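Local coordinates for protein listeriolysin O (Listeria monocytogenes, PDB 4CDB) that binds cholesterol-containing host membranes, then changes conformation, inserts and assembles into oligomeric pores that lyse the cell, at residues I395-V400 with Q411-S416; G379-D384 with I430-N435. All blocks are in the same frame, centred on the assembly; numbering follows the deposited sequence.

Contact 1: residues I395-V400 with Q411-S416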
# COMPACT_ATOMS: atom_id res chain seq x y z
N ILE A 395 9.93 -33.86 -33.40
CA ILE A 395 9.85 -32.85 -32.36
C ILE A 395 8.41 -32.41 -32.15
O ILE A 395 7.72 -32.02 -33.09
CB ILE A 395 10.74 -31.64 -32.70
CG1 ILE A 395 12.18 -32.10 -32.93
CG2 ILE A 395 10.67 -30.60 -31.59
CD1 ILE A 395 13.14 -30.98 -33.24
N SER A 396 7.95 -32.50 -30.90
CA SER A 396 6.57 -32.16 -30.56
C SER A 396 6.51 -31.32 -29.29
O SER A 396 7.48 -31.26 -28.53
CB SER A 396 5.73 -33.43 -30.39
OG SER A 396 6.25 -34.24 -29.35
N TRP A 397 5.37 -30.67 -29.07
CA TRP A 397 5.15 -29.86 -27.87
C TRP A 397 3.66 -29.56 -27.68
O TRP A 397 2.85 -29.80 -28.57
CB TRP A 397 5.95 -28.56 -27.95
CG TRP A 397 5.52 -27.66 -29.08
CD1 TRP A 397 4.59 -26.67 -29.02
CD2 TRP A 397 6.01 -27.69 -30.42
NE1 TRP A 397 4.47 -26.07 -30.26
CE2 TRP A 397 5.33 -26.67 -31.13
CE3 TRP A 397 6.95 -28.46 -31.10
CZ2 TRP A 397 5.56 -26.42 -32.48
CZ3 TRP A 397 7.19 -28.21 -32.44
CH2 TRP A 397 6.49 -27.20 -33.12
N ASP A 398 3.32 -29.03 -26.51
CA ASP A 398 1.95 -28.64 -26.22
C ASP A 398 1.83 -27.12 -26.13
O ASP A 398 2.74 -26.45 -25.62
CB ASP A 398 1.48 -29.26 -24.90
CG ASP A 398 1.24 -30.75 -25.01
OD1 ASP A 398 0.71 -31.19 -26.05
OD2 ASP A 398 1.59 -31.48 -24.06
N GLU A 399 0.73 -26.58 -26.62
CA GLU A 399 0.43 -25.16 -26.48
C GLU A 399 -0.84 -24.97 -25.66
O GLU A 399 -1.90 -25.48 -26.02
CB GLU A 399 0.30 -24.49 -27.85
CG GLU A 399 1.59 -24.47 -28.65
CD GLU A 399 1.45 -23.74 -29.98
OE1 GLU A 399 0.41 -23.09 -30.19
OE2 GLU A 399 2.39 -23.83 -30.80
N VAL A 400 -0.73 -24.24 -24.55
CA VAL A 400 -1.84 -24.09 -23.63
C VAL A 400 -2.56 -22.76 -23.79
O VAL A 400 -1.96 -21.69 -23.63
CB VAL A 400 -1.37 -24.25 -22.17
CG1 VAL A 400 -2.50 -23.90 -21.21
CG2 VAL A 400 -0.87 -25.66 -21.93
N GLN A 411 -3.43 -27.97 -26.72
CA GLN A 411 -3.28 -28.48 -28.07
C GLN A 411 -1.90 -29.10 -28.26
O GLN A 411 -0.90 -28.50 -27.88
CB GLN A 411 -3.47 -27.36 -29.10
CG GLN A 411 -4.91 -27.00 -29.40
CD GLN A 411 -5.02 -25.82 -30.36
OE1 GLN A 411 -4.32 -24.82 -30.21
NE2 GLN A 411 -5.91 -25.93 -31.34
N HIS A 412 -1.86 -30.29 -28.84
CA HIS A 412 -0.58 -30.92 -29.14
C HIS A 412 -0.09 -30.45 -30.51
O HIS A 412 -0.88 -30.34 -31.45
CB HIS A 412 -0.69 -32.45 -29.13
CG HIS A 412 0.63 -33.15 -29.16
ND1 HIS A 412 1.49 -33.16 -28.08
CD2 HIS A 412 1.24 -33.86 -30.13
CE1 HIS A 412 2.57 -33.85 -28.39
NE2 HIS A 412 2.44 -34.29 -29.63
N LYS A 413 1.21 -30.18 -30.61
CA LYS A 413 1.77 -29.67 -31.86
C LYS A 413 2.94 -30.51 -32.35
O LYS A 413 3.74 -31.01 -31.55
CB LYS A 413 2.19 -28.20 -31.70
CG LYS A 413 1.02 -27.26 -31.48
CD LYS A 413 0.14 -27.18 -32.72
CE LYS A 413 -1.33 -27.00 -32.35
NZ LYS A 413 -1.57 -25.79 -31.51
N ASN A 414 3.03 -30.67 -33.66
CA ASN A 414 4.14 -31.40 -34.28
C ASN A 414 4.89 -30.53 -35.27
O ASN A 414 4.30 -29.74 -36.01
CB ASN A 414 3.63 -32.66 -34.97
CG ASN A 414 3.34 -33.79 -34.00
OD1 ASN A 414 4.17 -34.11 -33.15
ND2 ASN A 414 2.16 -34.38 -34.12
N TRP A 415 6.21 -30.68 -35.29
CA TRP A 415 7.04 -30.00 -36.27
C TRP A 415 6.69 -30.51 -37.66
O TRP A 415 6.47 -31.71 -37.86
CB TRP A 415 8.52 -30.24 -35.98
CG TRP A 415 9.45 -29.41 -36.82
CD1 TRP A 415 9.16 -28.23 -37.44
CD2 TRP A 415 10.81 -29.71 -37.14
NE1 TRP A 415 10.26 -27.77 -38.11
CE2 TRP A 415 11.29 -28.66 -37.95
CE3 TRP A 415 11.68 -30.76 -36.81
CZ2 TRP A 415 12.59 -28.63 -38.44
CZ3 TRP A 415 12.97 -30.73 -37.30
CH2 TRP A 415 13.42 -29.67 -38.11
N SER A 416 6.63 -29.60 -38.63
CA SER A 416 6.26 -29.95 -39.99
C SER A 416 7.27 -30.89 -40.65
O SER A 416 6.93 -31.62 -41.58
CB SER A 416 6.12 -28.68 -40.83
OG SER A 416 7.35 -27.99 -40.90
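W397 and H412 reach their partners through unlike first torsions. W397 holds CG between its backbone N and carbonyl carbon (chi1 64°), which lays the indole beside the neighbouring strand, under K413. H412 turns CG opposite its backbone N (chi1 -168°), and its imidazole swings over to D398. K413 CB sits over the five-membered ring of W397, 3.7 Å from its centroid, in a CH-pi contact shifted toward the rim. The indole N-H is also used. W397 NE1 donates an almost straight bond of 3.1 Å to E399 OE2, in the indole plane and on the anti lone pair of that oxygen. The other oxygen, E399 OE1, forms a long salt bridge of 3.6 Å with K413 NZ. Q411 OE1 adds a weak bond to the same ammonium. The two carboxylate oxygens of E399 are thus shared between an indole and a lysine.

S396, D398, H412 and N414 lie on the other face of the sheet. Here H412 ND1 donates to D398 OD1 at 2.9 Å. The oxygen lies close to the imidazole plane, but the donor stands above the carboxylate plane, and the two planes are 64° apart. The CB of S396 packs against N414 OD1 at 3.2 Å.

The strands form an antiparallel beta hairpin. W397 with K413 and E399 with Q411 are its hydrogen-bonded pairs. Beyond them, W415 N still donates to I395 O at 3.0 Å, and I395 CD1 touches W415 CE3 at 3.9 Å. Strand 436-449 flanks 395-400 on its other side. The bond to D398 needs a proton on H412 ND1, and the nearby carboxylate would probably favour the charged imidazolium, while E399 ties the buried indole to the charged, partly exposed edge of the sheet.

Contact 2: residues G379-D384 with I430-N435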
# COMPACT_ATOMS: atom_id res chain seq x y z
N GLY A 379 10.44 -18.75 -27.67
CA GLY A 379 11.71 -19.45 -27.77
C GLY A 379 11.91 -20.15 -29.10
O GLY A 379 10.96 -20.35 -29.86
N LYS A 380 13.15 -20.51 -29.39
CA LYS A 380 13.48 -21.18 -30.64
C LYS A 380 14.19 -22.50 -30.39
O LYS A 380 14.95 -22.64 -29.42
CB LYS A 380 14.37 -20.28 -31.51
CG LYS A 380 13.72 -18.97 -31.93
CD LYS A 380 14.69 -18.08 -32.70
CE LYS A 380 15.22 -18.80 -33.93
NZ LYS A 380 16.17 -17.96 -34.71
N ILE A 381 13.93 -23.48 -31.25
CA ILE A 381 14.71 -24.71 -31.26
C ILE A 381 15.54 -24.75 -32.53
O ILE A 381 15.00 -24.80 -33.64
CB ILE A 381 13.83 -25.96 -31.18
CG1 ILE A 381 12.96 -25.92 -29.92
CG2 ILE A 381 14.68 -27.22 -31.18
CD1 ILE A 381 12.13 -27.17 -29.72
N ASN A 382 16.86 -24.71 -32.38
CA ASN A 382 17.77 -24.65 -33.52
C ASN A 382 18.36 -26.02 -33.83
O ASN A 382 19.08 -26.59 -33.02
CB ASN A 382 18.87 -23.62 -33.26
CG ASN A 382 18.32 -22.26 -32.86
OD1 ASN A 382 17.42 -21.73 -33.51
ND2 ASN A 382 18.84 -21.71 -31.77
N ILE A 383 18.04 -26.53 -35.02
CA ILE A 383 18.50 -27.86 -35.43
C ILE A 383 19.70 -27.76 -36.35
O ILE A 383 19.69 -27.00 -37.33
CB ILE A 383 17.39 -28.63 -36.17
CG1 ILE A 383 16.12 -28.70 -35.32
CG2 ILE A 383 17.87 -30.03 -36.54
CD1 ILE A 383 16.32 -29.41 -34.01
N ASP A 384 20.74 -28.54 -36.05
CA ASP A 384 21.91 -28.61 -36.91
C ASP A 384 22.31 -30.06 -37.16
O ASP A 384 22.72 -30.76 -36.24
CB ASP A 384 23.08 -27.83 -36.31
CG ASP A 384 24.22 -27.64 -37.29
OD1 ASP A 384 24.97 -28.61 -37.53
OD2 ASP A 384 24.38 -26.52 -37.81
N ILE A 430 12.82 -23.95 -35.19
CA ILE A 430 11.41 -24.06 -34.82
C ILE A 430 11.04 -22.91 -33.89
O ILE A 430 11.66 -22.72 -32.84
CB ILE A 430 11.13 -25.39 -34.11
CG1 ILE A 430 11.66 -26.56 -34.93
CG2 ILE A 430 9.63 -25.54 -33.85
CD1 ILE A 430 11.51 -27.90 -34.25
N TYR A 431 10.02 -22.14 -34.27
CA TYR A 431 9.61 -20.98 -33.49
C TYR A 431 8.48 -21.33 -32.52
O TYR A 431 7.35 -21.57 -32.93
CB TYR A 431 9.20 -19.83 -34.41
CG TYR A 431 10.36 -19.22 -35.17
CD1 TYR A 431 10.86 -19.82 -36.31
CD2 TYR A 431 10.96 -18.04 -34.74
CE1 TYR A 431 11.92 -19.27 -37.01
CE2 TYR A 431 12.02 -17.48 -35.42
CZ TYR A 431 12.50 -18.10 -36.56
OH TYR A 431 13.55 -17.54 -37.24
N LEU A 432 8.81 -21.37 -31.23
CA LEU A 432 7.85 -21.72 -30.20
C LEU A 432 7.26 -20.49 -29.53
O LEU A 432 8.00 -19.60 -29.09
CB LEU A 432 8.50 -22.62 -29.15
CG LEU A 432 9.12 -23.93 -29.65
CD1 LEU A 432 9.72 -24.72 -28.50
CD2 LEU A 432 8.10 -24.76 -30.40
N PRO A 433 5.92 -20.43 -29.45
CA PRO A 433 5.24 -19.34 -28.74
C PRO A 433 5.43 -19.47 -27.23
O PRO A 433 5.88 -20.52 -26.77
CB PRO A 433 3.77 -19.56 -29.11
CG PRO A 433 3.67 -21.02 -29.40
CD PRO A 433 4.98 -21.40 -30.03
N GLY A 434 5.09 -18.42 -26.49
CA GLY A 434 5.31 -18.40 -25.05
C GLY A 434 4.53 -19.45 -24.29
O GLY A 434 4.99 -19.96 -23.27
N ASN A 435 3.34 -19.79 -24.79
CA ASN A 435 2.48 -20.75 -24.11
C ASN A 435 2.81 -22.20 -24.44
O ASN A 435 1.98 -23.09 -24.27
CB ASN A 435 1.01 -20.46 -24.43
CG ASN A 435 0.72 -20.43 -25.92
OD1 ASN A 435 1.55 -19.97 -26.71
ND2 ASN A 435 -0.45 -20.92 -26.31
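I381 and L432 meet where two antiparallel strands pair in one sheet of the C-terminal beta-sandwich domain. I381 CD1 lies 3.6 Å from L432 CD1, and the two side chains cross at a slant. I381 CB also packs against I430 CB at 4.0 Å. All three point to the same face of the sheet, into the interior of the sandwich. G379, which has no side chain, pairs with L432 on this face. L432 CB lies 3.4 Å from G379 O, beside the backbone bond between the two residues.

K380 and Y431 occupy the opposite face. They form a non-hydrogen-bonded pair and run side by side in the same direction. The lysine methylenes run alongside the phenol, and K380 CE comes within 3.8 Å of Y431 CE2. Y431 is exposed and K380 partly so, which places this pair at the surface of the sheet.

The backbone fixes this register. G379 with L432 and I381 with I430 are the hydrogen-bonded pairs, each closed by two N-H to O bonds. K380 CA adds a C-H to O contact with I430 O.

The next shell comes from neighbouring strands. Strand 468-475 lies along the other edge of 379-384, and R469 bonds to the backbone of both K380 and N382. N382 reaches N468, N470 and S429 with its side-chain amide. Inside the sandwich, W397 packs on L432 and W415 on I430. The strand pairing stops near P433, and the chain turns away. At this end L432 N donates to G379 O at 2.7 Å, while G379 N returns a nearly straight bond of 2.9 Å to L432 O.

In the fold
Contacts 1 and 2 lie on the two facing sheets of the membrane-binding beta sandwich, with centres about 11 Å apart. Along the chain, contact 1 is nested inside the loop closed by contact 2. Their side chains meet in the core: W397 CE2 is 3.4 Å from L432 CD2, and W415 CD2 is 3.5 Å from I430 CD1. Where 430-435 leaves its sheet it reaches the other one. V400 N probably bonds to N435 O at 3.0 Å, and P433 CG packs on E399 OE2. A bound tris(hydroxyethyl)aminomethane lies about 13 Å from the I381 side chain, and a sodium ion about 11 Å from that of D398.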